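Local coordinates for putative type VI secretion protein (Escherichia coli, PDB 6SK0), which forms, as a trimer, the spike at the tip of the type VI secretion system and probably carries a phospholipase effector, at residues 601-606 with 674-679; 608-613 with 647-652; 579-584 with 618-623; 558-563 with 624-629. All coordinates share one frame; numbering follows the deposited sequence.

How the contacts relate
The contacts lie around the insert of helices 578-600 and 608-618 in the trimeric beta spike: contact 4 pairs the two strands that flank it, contact 3 joins its helices, and contacts 1 and 2 set it against spike strands. Contacts 1, 2 and 4 are buried; contact 3 is partly open at its loop end. Contact 4 is a parallel ladder with apolar pairs on both faces and a Ser563/His629 polar end. Contact 3 touches it, their centres about 9 Å apart. Contact 2 uses a buried salt bridge and a weak thiol bond. Contact 1, about 31 Å from contact 4 between centres, sets alanines and a threonine on Leu678 and Ser676. All four touch the second subunit.

Contact 1: residues 601-606 with 674-679; sequences ANATQG and AVSLLS
Just beyond the Schellman motif that ends helix 578-600, Ala601, Ala603 and Thr604 lean on strand 675-679, one strand of the intertwined trimeric beta spike. The motif, with Asn602 at positive phi, joins Ala603 N to Ala598 O and Asn602 N to Thr599 O, and so turns the chain off the helix and along the strand. Ala601 comes first: its CB rests against the forked end of Leu678, 3.8 Å from CD1 and 3.9 Å from CD2. Ala603 CB covers the root of the same leucine, 4.1 Å from Leu678 CB. Further along, the CB atoms of Thr604 and Ser676 approach to 3.5 Å, and Thr604 OG1 touches the methyl of Ala674. That hydroxyl has its polar partner in another chain, Gln685 OE1 of the second subunit. Strand 675-679 runs in parallel ladders with strands of both other subunits, so the loop covers a three-chain wall. The one polar link between the two segments comes from Ser676, whose OG stands anti to its own backbone N (chi1 -180°). This hydroxyl accepts Thr604 N at 3.1 Å over a bent 138° and also touches Ala603 CB, 3.3 Å from OG.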
loop_
_atom_site.group_PDB
_atom_site.type_symbol
_atom_site.label_atom_id
_atom_site.label_comp_id
_atom_site.label_asym_id
_atom_site.label_seq_id
_atom_site.Cartn_x
_atom_site.Cartn_y
_atom_site.Cartn_z
ATOM N N ALA A 601 -14.351 8.741 -17.963
ATOM C CA ALA A 601 -14.962 9.624 -16.985
ATOM C C ALA A 601 -14.197 10.924 -16.798
ATOM O O ALA A 601 -14.549 11.706 -15.914
ATOM C CB ALA A 601 -15.099 8.907 -15.642
ATOM N N ASN A 602 -13.165 11.166 -17.604
ATOM C CA ASN A 602 -12.304 12.342 -17.485
ATOM C C ASN A 602 -11.593 12.395 -16.140
ATOM O O ASN A 602 -11.296 13.472 -15.627
ATOM C CB ASN A 602 -13.076 13.642 -17.723
ATOM C CG ASN A 602 -13.863 13.612 -19.002
ATOM O OD1 ASN A 602 -13.295 13.533 -20.088
ATOM N ND2 ASN A 602 -15.182 13.660 -18.885
ATOM N N ALA A 603 -11.316 11.238 -15.560
ATOM C CA ALA A 603 -10.440 11.171 -14.409
ATOM C C ALA A 603 -8.990 11.151 -14.873
ATOM O O ALA A 603 -8.689 10.894 -16.038
ATOM C CB ALA A 603 -10.747 9.936 -13.562
ATOM N N THR A 604 -8.089 11.445 -13.948
ATOM C CA THR A 604 -6.667 11.314 -14.228
ATOM C C THR A 604 -6.314 9.839 -14.359
ATOM O O THR A 604 -6.572 9.049 -13.447
ATOM C CB THR A 604 -5.848 11.976 -13.128
ATOM O OG1 THR A 604 -6.105 13.383 -13.130
ATOM C CG2 THR A 604 -4.363 11.733 -13.334
ATOM N N GLN A 605 -5.742 9.467 -15.496
ATOM C CA GLN A 605 -5.409 8.079 -15.754
ATOM C C GLN A 605 -4.236 7.637 -14.885
ATOM O O GLN A 605 -3.362 8.424 -14.522
ATOM C CB GLN A 605 -5.069 7.884 -17.228
ATOM C CG GLN A 605 -5.230 6.473 -17.736
ATOM C CD GLN A 605 -5.221 6.416 -19.246
ATOM O OE1 GLN A 605 -4.938 7.411 -19.910
ATOM N NE2 GLN A 605 -5.534 5.254 -19.799
ATOM N N GLY A 606 -4.228 6.355 -14.552
ATOM C CA GLY A 606 -3.101 5.789 -13.854
ATOM C C GLY A 606 -1.908 5.565 -14.766
ATOM O O GLY A 606 -1.968 5.763 -15.977
ATOM N N ALA A 674 -1.982 15.400 -9.769
ATOM C CA ALA A 674 -3.408 15.404 -9.509
ATOM C C ALA A 674 -3.773 14.391 -8.435
ATOM O O ALA A 674 -3.049 13.430 -8.181
ATOM C CB ALA A 674 -4.194 15.109 -10.786
ATOM N N VAL A 675 -4.904 14.632 -7.795
ATOM C CA VAL A 675 -5.584 13.640 -6.982
ATOM C C VAL A 675 -6.881 13.312 -7.697
ATOM O O VAL A 675 -7.693 14.203 -7.968
ATOM C CB VAL A 675 -5.840 14.143 -5.557
ATOM C CG1 VAL A 675 -6.731 13.178 -4.808
ATOM C CG2 VAL A 675 -4.529 14.359 -4.830
ATOM N N SER A 676 -7.068 12.044 -8.024
ATOM C CA SER A 676 -8.204 11.612 -8.818
ATOM C C SER A 676 -8.848 10.412 -8.147
ATOM O O SER A 676 -8.220 9.360 -8.018
ATOM C CB SER A 676 -7.768 11.276 -10.244
ATOM O OG SER A 676 -8.856 10.861 -11.029
ATOM N N LEU A 677 -10.088 10.576 -7.710
ATOM C CA LEU A 677 -10.878 9.495 -7.148
ATOM C C LEU A 677 -12.066 9.254 -8.058
ATOM O O LEU A 677 -12.922 10.131 -8.211
ATOM C CB LEU A 677 -11.345 9.818 -5.730
ATOM C CG LEU A 677 -10.315 10.334 -4.732
ATOM C CD1 LEU A 677 -10.968 10.515 -3.381
ATOM C CD2 LEU A 677 -9.139 9.391 -4.632
ATOM N N LEU A 678 -12.115 8.078 -8.662
ATOM C CA LEU A 678 -13.208 7.697 -9.539
ATOM C C LEU A 678 -13.901 6.470 -8.972
ATOM O O LEU A 678 -13.287 5.408 -8.834
ATOM C CB LEU A 678 -12.717 7.432 -10.958
ATOM C CG LEU A 678 -13.779 6.849 -11.887
ATOM C CD1 LEU A 678 -14.977 7.782 -12.038
ATOM C CD2 LEU A 678 -13.170 6.530 -13.224
ATOM N N SER A 679 -15.167 6.624 -8.641
ATOM C CA SER A 679 -16.041 5.509 -8.337
ATOM C C SER A 679 -16.849 5.195 -9.586
ATOM O O SER A 679 -17.377 6.103 -10.230
ATOM C CB SER A 679 -16.953 5.844 -7.161
ATOM O OG SER A 679 -18.014 4.926 -7.062
#

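Contact 2: residues 608-613 with 647-652; sequences ISCQQR and GSESVG
Cys610, Gln611 and Arg613 face Glu649 to Gly652 where helix 608-618 packs beside the turn that leads into strand 651-655 of the intertwined trimeric beta spike. Cys610 is the first to reach across. Its SG sits between the backbone N and the carbonyl carbon (chi1 84°), a setting that brings it 3.3 Å from Ser650 CB and lets it accept a weak hydrogen bond from Ser650 N, 3.5 Å from SG. The serine hydroxyl turns to Asp607, just ahead of the helix. Cys610 CB also lies under the Glu649 carboxylate group, 3.4 Å from OE1.

Next comes Gln611, folded back at chi2 so that its amide meets the strand. NE2 comes within 3.6 Å of Ser650 O and 3.4 Å of Gly652 N, the latter a meeting of two donors that forms no bond. Its hydrogen bonds go to the third subunit instead: NE2 to Leu642 O, and OE1 to Arg643 NE. The absence of a side chain on Gly652 leaves the amide room to lie close to the backbone.

Arg613, two residues further on, bends at chi3 and is steadied by NH1, which bonds Ser609 OG on its own helix. Glu649 OE2 has a second partner in Arg640 of the third subunit, so two arginines gather at one buried carboxylate, a grouping that would probably keep it ionised. Arg613 forms a salt bridge with Glu649: NH2 gives OE2 a bond of 2.9 Å and 160°, in the guanidinium plane but from above the carboxylate plane, and NE adds to OE2 a weak one of 3.3 Å.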
loop_
_atom_site.group_PDB
_atom_site.type_symbol
_atom_site.label_atom_id
_atom_site.label_comp_id
_atom_site.label_asym_id
_atom_site.label_seq_id
_atom_site.Cartn_x
_atom_site.Cartn_y
_atom_site.Cartn_z
ATOM N N ILE A 608 -0.130 3.110 -16.431
ATOM C CA ILE A 608 -0.151 1.731 -16.897
ATOM C C ILE A 608 1.224 1.306 -17.384
ATOM O O ILE A 608 1.603 0.146 -17.233
ATOM C CB ILE A 608 -1.221 1.547 -17.987
ATOM C CG1 ILE A 608 -2.619 1.699 -17.390
ATOM C CG2 ILE A 608 -1.087 0.199 -18.662
ATOM C CD1 ILE A 608 -2.875 0.805 -16.205
ATOM N N SER A 609 1.998 2.236 -17.940
ATOM C CA SER A 609 3.254 1.886 -18.594
ATOM C C SER A 609 4.213 1.180 -17.640
ATOM O O SER A 609 4.751 0.117 -17.959
ATOM C CB SER A 609 3.897 3.143 -19.168
ATOM O OG SER A 609 5.229 2.899 -19.552
ATOM N N CYS A 610 4.444 1.765 -16.468
ATOM C CA CYS A 610 5.391 1.172 -15.535
ATOM C C CYS A 610 4.878 -0.144 -14.969
ATOM O O CYS A 610 5.672 -1.032 -14.681
ATOM C CB CYS A 610 5.718 2.158 -14.417
ATOM S SG CYS A 610 4.540 2.153 -13.079
ATOM N N GLN A 611 3.562 -0.310 -14.845
ATOM C CA GLN A 611 3.027 -1.581 -14.368
ATOM C C GLN A 611 3.130 -2.668 -15.432
ATOM O O GLN A 611 3.400 -3.828 -15.117
ATOM C CB GLN A 611 1.584 -1.399 -13.903
ATOM C CG GLN A 611 1.439 -0.528 -12.662
ATOM C CD GLN A 611 2.206 -1.061 -11.463
ATOM O OE1 GLN A 611 2.317 -2.264 -11.268
ATOM N NE2 GLN A 611 2.735 -0.160 -10.655
ATOM N N GLN A 612 2.920 -2.313 -16.698
ATOM C CA GLN A 612 3.139 -3.258 -17.786
ATOM C C GLN A 612 4.605 -3.661 -17.865
ATOM O O GLN A 612 4.933 -4.841 -18.040
ATOM C CB GLN A 612 2.671 -2.635 -19.101
ATOM C CG GLN A 612 2.685 -3.563 -20.276
ATOM C CD GLN A 612 1.340 -4.187 -20.525
ATOM O OE1 GLN A 612 0.302 -3.577 -20.284
ATOM N NE2 GLN A 612 1.347 -5.414 -21.001
ATOM N N ARG A 613 5.499 -2.690 -17.713
ATOM C CA ARG A 613 6.921 -2.988 -17.656
ATOM C C ARG A 613 7.254 -3.866 -16.457
ATOM O O ARG A 613 8.105 -4.751 -16.548
ATOM C CB ARG A 613 7.707 -1.685 -17.614
ATOM C CG ARG A 613 9.197 -1.823 -17.739
ATOM C CD ARG A 613 9.818 -0.508 -18.187
ATOM N NE ARG A 613 9.389 0.626 -17.372
ATOM C CZ ARG A 613 8.474 1.518 -17.744
ATOM N NH1 ARG A 613 7.874 1.406 -18.918
ATOM N NH2 ARG A 613 8.150 2.514 -16.936
ATOM N N GLY A 647 11.049 4.694 -6.279
ATOM C CA GLY A 647 11.813 5.921 -6.398
ATOM C C GLY A 647 11.512 6.698 -7.663
ATOM O O GLY A 647 11.417 7.925 -7.637
ATOM N N SER A 648 11.359 6.004 -8.782
ATOM C CA SER A 648 11.187 6.653 -10.068
ATOM C C SER A 648 9.894 6.293 -10.766
ATOM O O SER A 648 9.544 6.941 -11.753
ATOM C CB SER A 648 12.354 6.310 -11.003
ATOM O OG SER A 648 13.582 6.711 -10.445
ATOM N N GLU A 649 9.180 5.289 -10.292
ATOM C CA GLU A 649 8.027 4.782 -11.008
ATOM C C GLU A 649 6.827 4.782 -10.085
ATOM O O GLU A 649 6.825 5.463 -9.060
ATOM C CB GLU A 649 8.302 3.386 -11.560
ATOM C CG GLU A 649 9.481 3.359 -12.493
ATOM C CD GLU A 649 9.403 2.259 -13.523
ATOM O OE1 GLU A 649 8.794 1.210 -13.243
ATOM O OE2 GLU A 649 9.949 2.449 -14.624
ATOM N N SER A 650 5.794 4.059 -10.455
ATOM C CA SER A 650 4.546 4.123 -9.730
ATOM C C SER A 650 4.413 2.983 -8.731
ATOM O O SER A 650 5.009 1.917 -8.882
ATOM C CB SER A 650 3.369 4.111 -10.699
ATOM O OG SER A 650 3.256 5.362 -11.337
ATOM N N VAL A 651 3.632 3.235 -7.699
ATOM C CA VAL A 651 3.161 2.202 -6.796
ATOM C C VAL A 651 1.735 1.878 -7.201
ATOM O O VAL A 651 0.863 2.754 -7.196
ATOM C CB VAL A 651 3.247 2.652 -5.330
ATOM C CG1 VAL A 651 2.597 1.637 -4.424
ATOM C CG2 VAL A 651 4.697 2.890 -4.938
ATOM N N GLY A 652 1.502 0.630 -7.585
ATOM C CA GLY A 652 0.190 0.166 -7.980
ATOM C C GLY A 652 -0.369 -0.786 -6.937
ATOM O O GLY A 652 0.273 -1.767 -6.569
#

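Contact 3: residues 579-584 with 618-623; sequences EAIRQL and LTDLTA
The carboxylate of Asp620 meets the helix through one oxygen, OD1, which lies 3.8 Å from the terminal methyl CD1 of Ile581. A second flat group sits on the helix itself: the guanidinium of Arg582 offers one edge to Glu579 OE1, which lies in its plane. NE, at 2.7 Å from OE1, and NH2 both bond this single oxygen, reaching it from the same face of the carboxylate, and the resulting salt bridge links residues three apart along the helix.

The body of the contact is apolar. Ile581 and Leu584, also three apart on helix 578-600, pack on the end of helix 608-618 and the turn after it. Ile581 CG1 stands anti to the carbonyl carbon (chi1 -77°) and CD1 extends from it, so the methyl reaches Thr619 CG2 at 3.6 Å, the two side chains crossing nearly at right angles. Leu584 meets Leu618 in a similar crossed way, using both branches: CD1 lies 4.0 Å from Leu618 CB, and CD2 is as far from Leu618 CD1. On the loop side Leu621 N bonds Leu618 O at 2.8 Å, closing a type II beta turn, while Thr619 OG1 is held by Asn615 O, one turn back in helix 608-618.

The contact thus joins the start of helix 578-600 to the end of helix 608-618, the two helices forming an insert packed on the side of the trimeric beta spike. Ala580 and Gln583 pack on strand 626-629, Leu584 reaches Val637 of the second subunit and Arg643 of the third, and Leu621 O bonds Trp551 of the third.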
loop_
_atom_site.group_PDB
_atom_site.type_symbol
_atom_site.label_atom_id
_atom_site.label_comp_id
_atom_site.label_asym_id
_atom_site.label_seq_id
_atom_site.Cartn_x
_atom_site.Cartn_y
_atom_site.Cartn_z
ATOM N N GLU A 579 1.059 -19.441 -11.036
ATOM C CA GLU A 579 0.018 -18.774 -10.267
ATOM C C GLU A 579 0.382 -17.321 -9.989
ATOM O O GLU A 579 -0.473 -16.432 -10.067
ATOM C CB GLU A 579 -0.247 -19.531 -8.970
ATOM C CG GLU A 579 -1.434 -19.009 -8.176
ATOM C CD GLU A 579 -2.628 -18.622 -9.042
ATOM O OE1 GLU A 579 -3.069 -19.444 -9.871
ATOM O OE2 GLU A 579 -3.132 -17.495 -8.885
ATOM N N ALA A 580 1.651 -17.056 -9.684
ATOM C CA ALA A 580 2.089 -15.679 -9.510
ATOM C C ALA A 580 1.927 -14.884 -10.799
ATOM O O ALA A 580 1.549 -13.708 -10.770
ATOM C CB ALA A 580 3.539 -15.646 -9.032
ATOM N N ILE A 581 2.198 -15.514 -11.940
ATOM C CA ILE A 581 2.035 -14.832 -13.216
ATOM C C ILE A 581 0.564 -14.553 -13.486
ATOM O O ILE A 581 0.207 -13.489 -13.996
ATOM C CB ILE A 581 2.679 -15.649 -14.348
ATOM C CG1 ILE A 581 4.197 -15.489 -14.316
ATOM C CG2 ILE A 581 2.142 -15.217 -15.698
ATOM C CD1 ILE A 581 4.913 -16.429 -15.236
ATOM N N ARG A 582 -0.309 -15.502 -13.156
ATOM C CA ARG A 582 -1.738 -15.255 -13.275
ATOM C C ARG A 582 -2.154 -14.063 -12.427
ATOM O O ARG A 582 -2.941 -13.226 -12.871
ATOM C CB ARG A 582 -2.528 -16.496 -12.877
ATOM C CG ARG A 582 -2.699 -17.497 -13.992
ATOM C CD ARG A 582 -3.645 -18.615 -13.600
ATOM N NE ARG A 582 -3.057 -19.505 -12.605
ATOM C CZ ARG A 582 -2.193 -20.473 -12.885
ATOM N NH1 ARG A 582 -1.807 -20.680 -14.136
ATOM N NH2 ARG A 582 -1.710 -21.230 -11.914
ATOM N N GLN A 583 -1.616 -13.963 -11.211
ATOM C CA GLN A 583 -1.920 -12.812 -10.368
ATOM C C GLN A 583 -1.428 -11.515 -10.996
ATOM O O GLN A 583 -2.148 -10.513 -11.006
ATOM C CB GLN A 583 -1.314 -12.996 -8.978
ATOM C CG GLN A 583 -1.976 -14.073 -8.151
ATOM C CD GLN A 583 -3.483 -13.974 -8.176
ATOM O OE1 GLN A 583 -4.177 -14.918 -8.536
ATOM N NE2 GLN A 583 -3.995 -12.827 -7.797
ATOM N N LEU A 584 -0.204 -11.517 -11.523
ATOM C CA LEU A 584 0.330 -10.315 -12.155
ATOM C C LEU A 584 -0.522 -9.893 -13.345
ATOM O O LEU A 584 -0.840 -8.710 -13.505
ATOM C CB LEU A 584 1.775 -10.539 -12.590
ATOM C CG LEU A 584 2.818 -10.740 -11.494
ATOM C CD1 LEU A 584 4.093 -11.285 -12.090
ATOM C CD2 LEU A 584 3.077 -9.453 -10.730
ATOM N N LEU A 618 8.912 -8.979 -14.019
ATOM C CA LEU A 618 8.714 -9.981 -12.981
ATOM C C LEU A 618 8.326 -11.331 -13.551
ATOM O O LEU A 618 8.619 -12.354 -12.931
ATOM C CB LEU A 618 7.650 -9.518 -11.992
ATOM C CG LEU A 618 7.960 -8.280 -11.152
ATOM C CD1 LEU A 618 6.818 -8.014 -10.198
ATOM C CD2 LEU A 618 9.272 -8.431 -10.401
ATOM N N THR A 619 7.663 -11.363 -14.704
ATOM C CA THR A 619 7.338 -12.633 -15.333
ATOM C C THR A 619 8.620 -13.378 -15.651
ATOM O O THR A 619 9.447 -12.900 -16.429
ATOM C CB THR A 619 6.516 -12.406 -16.597
ATOM O OG1 THR A 619 5.282 -11.778 -16.246
ATOM C CG2 THR A 619 6.223 -13.721 -17.280
ATOM N N ASP A 620 8.802 -14.526 -15.008
ATOM C CA ASP A 620 10.020 -15.323 -15.076
ATOM C C ASP A 620 11.244 -14.568 -14.583
ATOM O O ASP A 620 12.368 -15.017 -14.806
ATOM C CB ASP A 620 10.267 -15.847 -16.493
ATOM C CG ASP A 620 9.002 -16.311 -17.159
ATOM O OD1 ASP A 620 8.357 -17.236 -16.628
ATOM O OD2 ASP A 620 8.637 -15.739 -18.204
ATOM N N LEU A 621 11.046 -13.432 -13.915
ATOM C CA LEU A 621 12.128 -12.589 -13.416
ATOM C C LEU A 621 13.181 -12.346 -14.493
ATOM O O LEU A 621 14.376 -12.556 -14.294
ATOM C CB LEU A 621 12.744 -13.186 -12.149
ATOM C CG LEU A 621 11.859 -13.107 -10.903
ATOM C CD1 LEU A 621 12.461 -13.859 -9.718
ATOM C CD2 LEU A 621 11.576 -11.655 -10.526
ATOM N N THR A 622 12.717 -11.903 -15.663
ATOM C CA THR A 622 13.631 -11.568 -16.744
ATOM C C THR A 622 14.461 -10.336 -16.427
ATOM O O THR A 622 15.516 -10.140 -17.034
ATOM C CB THR A 622 12.862 -11.366 -18.049
ATOM O OG1 THR A 622 11.900 -10.320 -17.886
ATOM C CG2 THR A 622 12.150 -12.642 -18.436
ATOM N N ALA A 623 14.011 -9.507 -15.500
ATOM C CA ALA A 623 14.792 -8.430 -14.933
ATOM C C ALA A 623 14.935 -8.655 -13.432
ATOM O O ALA A 623 14.105 -9.335 -12.828
ATOM C CB ALA A 623 14.138 -7.070 -15.207
#

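Contact 4: residues 558-563 with 624-629; sequences KGIFIS and PGMLLH
Phe561 and Leu627 lie side by side on one face of a parallel strand pair in the trimeric beta spike, the ring's CE1 3.8 Å from Leu627 CD2. Phe561 CG stands anti to the backbone N (chi1 -175°), which carries the ring along the neighbouring strand until its CD1 edge comes 3.5 Å from Leu627 O. One face of the ring is covered by Ser563 CB, off toward the rim. On the other side of the sheet Ile560 pairs with Met626, its CB 3.6 Å from Met626 CG, and Ile562 pairs with Leu628, whose CD2 lies at 3.6 Å from both CB and CD1 of Ile562.

Between these two layers runs a regular ladder, the short axes only 3° from parallel. Ile560 N bonds Gly625 O, Leu627 N bonds Ile560 O, Ile562 N bonds Leu627 O and His629 N bonds Ile562 O, all close to 2.9 Å. Where the chains enter the ladder, Pro624 CA makes a CA-H...O contact of 3.2 Å with Lys558 O. The other end is polar: Ser563 OG and His629 ND1 both bond Asp565 OD1, so one carboxylate oxygen ties together the last residues of the two strands.

Neither strand is an outer edge in the assembly. Strand 626-629 pairs on with the second subunit and strand 559-563 with the third. Leu627 and His629 are covered by Ala580 of helix 578-600, whereas Met626 packs on Leu628 of the second subunit and Leu628 on Met626 of the third, consistent with an inner face shared by all three subunits.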
loop_
_atom_site.group_PDB
_atom_site.type_symbol
_atom_site.label_atom_id
_atom_site.label_comp_id
_atom_site.label_asym_id
_atom_site.label_seq_id
_atom_site.Cartn_x
_atom_site.Cartn_y
_atom_site.Cartn_z
ATOM N N LYS A 558 19.928 -11.748 -10.151
ATOM C CA LYS A 558 18.986 -11.743 -11.257
ATOM C C LYS A 558 17.534 -11.642 -10.819
ATOM O O LYS A 558 16.657 -11.532 -11.675
ATOM C CB LYS A 558 19.173 -12.993 -12.115
ATOM C CG LYS A 558 20.338 -12.864 -13.057
ATOM C CD LYS A 558 20.528 -14.098 -13.895
ATOM C CE LYS A 558 21.730 -13.941 -14.796
ATOM N NZ LYS A 558 22.077 -15.213 -15.474
ATOM N N GLY A 559 17.257 -11.669 -9.534
ATOM C CA GLY A 559 15.899 -11.534 -9.049
ATOM C C GLY A 559 15.610 -12.490 -7.914
ATOM O O GLY A 559 16.280 -13.501 -7.720
ATOM N N ILE A 560 14.580 -12.160 -7.151
ATOM C CA ILE A 560 14.171 -12.926 -5.989
ATOM C C ILE A 560 12.741 -13.377 -6.216
ATOM O O ILE A 560 11.851 -12.550 -6.444
ATOM C CB ILE A 560 14.285 -12.106 -4.695
ATOM C CG1 ILE A 560 15.665 -11.451 -4.582
ATOM C CG2 ILE A 560 13.948 -12.963 -3.492
ATOM C CD1 ILE A 560 16.675 -12.252 -3.857
ATOM N N PHE A 561 12.522 -14.674 -6.160
ATOM C CA PHE A 561 11.188 -15.251 -6.174
ATOM C C PHE A 561 10.945 -15.892 -4.815
ATOM O O PHE A 561 11.583 -16.888 -4.468
ATOM C CB PHE A 561 11.036 -16.264 -7.302
ATOM C CG PHE A 561 9.649 -16.801 -7.443
ATOM C CD1 PHE A 561 8.555 -15.993 -7.208
ATOM C CD2 PHE A 561 9.436 -18.113 -7.808
ATOM C CE1 PHE A 561 7.279 -16.481 -7.340
ATOM C CE2 PHE A 561 8.158 -18.610 -7.942
ATOM C CZ PHE A 561 7.080 -17.791 -7.710
ATOM N N ILE A 562 10.044 -15.310 -4.041
ATOM C CA ILE A 562 9.626 -15.864 -2.762
ATOM C C ILE A 562 8.178 -16.279 -2.907
ATOM O O ILE A 562 7.307 -15.451 -3.194
ATOM C CB ILE A 562 9.813 -14.869 -1.612
ATOM C CG1 ILE A 562 11.284 -14.483 -1.498
ATOM C CG2 ILE A 562 9.289 -15.459 -0.314
ATOM C CD1 ILE A 562 11.554 -13.417 -0.501
ATOM N N SER A 563 7.922 -17.558 -2.715
ATOM C CA SER A 563 6.668 -18.142 -3.137
ATOM C C SER A 563 6.212 -19.180 -2.131
ATOM O O SER A 563 6.992 -20.037 -1.717
ATOM C CB SER A 563 6.818 -18.768 -4.523
ATOM O OG SER A 563 5.802 -19.701 -4.785
ATOM N N PRO A 624 15.985 -8.129 -12.804
ATOM C CA PRO A 624 16.172 -8.375 -11.367
ATOM C C PRO A 624 15.142 -7.663 -10.510
ATOM O O PRO A 624 15.425 -6.659 -9.855
ATOM C CB PRO A 624 17.586 -7.851 -11.099
ATOM C CG PRO A 624 17.857 -6.928 -12.210
ATOM C CD PRO A 624 17.159 -7.476 -13.395
ATOM N N GLY A 625 13.923 -8.186 -10.533
ATOM C CA GLY A 625 12.874 -7.738 -9.654
ATOM C C GLY A 625 12.721 -8.657 -8.460
ATOM O O GLY A 625 13.523 -9.555 -8.209
ATOM N N MET A 626 11.663 -8.419 -7.713
ATOM C CA MET A 626 11.322 -9.257 -6.584
ATOM C C MET A 626 9.849 -9.590 -6.674
ATOM O O MET A 626 9.008 -8.694 -6.781
ATOM C CB MET A 626 11.640 -8.573 -5.266
ATOM C CG MET A 626 11.789 -9.530 -4.119
ATOM S SD MET A 626 12.215 -8.667 -2.613
ATOM C CE MET A 626 10.586 -8.145 -2.168
ATOM N N LEU A 627 9.547 -10.871 -6.652
ATOM C CA LEU A 627 8.184 -11.355 -6.746
ATOM C C LEU A 627 7.875 -12.132 -5.478
ATOM O O LEU A 627 8.488 -13.168 -5.211
ATOM C CB LEU A 627 7.997 -12.213 -7.991
ATOM C CG LEU A 627 6.598 -12.757 -8.239
ATOM C CD1 LEU A 627 5.571 -11.640 -8.247
ATOM C CD2 LEU A 627 6.589 -13.513 -9.544
ATOM N N LEU A 628 6.949 -11.611 -4.692
ATOM C CA LEU A 628 6.430 -12.286 -3.518
ATOM C C LEU A 628 5.028 -12.760 -3.843
ATOM O O LEU A 628 4.152 -11.952 -4.164
ATOM C CB LEU A 628 6.420 -11.363 -2.305
ATOM C CG LEU A 628 7.677 -10.538 -2.046
ATOM C CD1 LEU A 628 7.493 -9.729 -0.786
ATOM C CD2 LEU A 628 8.886 -11.421 -1.928
ATOM N N HIS A 629 4.822 -14.062 -3.783
ATOM C CA HIS A 629 3.515 -14.619 -4.065
ATOM C C HIS A 629 3.183 -15.693 -3.049
ATOM O O HIS A 629 4.020 -16.539 -2.739
ATOM C CB HIS A 629 3.435 -15.202 -5.469
ATOM C CG HIS A 629 2.140 -15.886 -5.735
ATOM N ND1 HIS A 629 1.999 -17.251 -5.682
ATOM C CD2 HIS A 629 0.910 -15.389 -5.992
ATOM C CE1 HIS A 629 0.742 -17.569 -5.922
ATOM N NE2 HIS A 629 0.061 -16.458 -6.117
#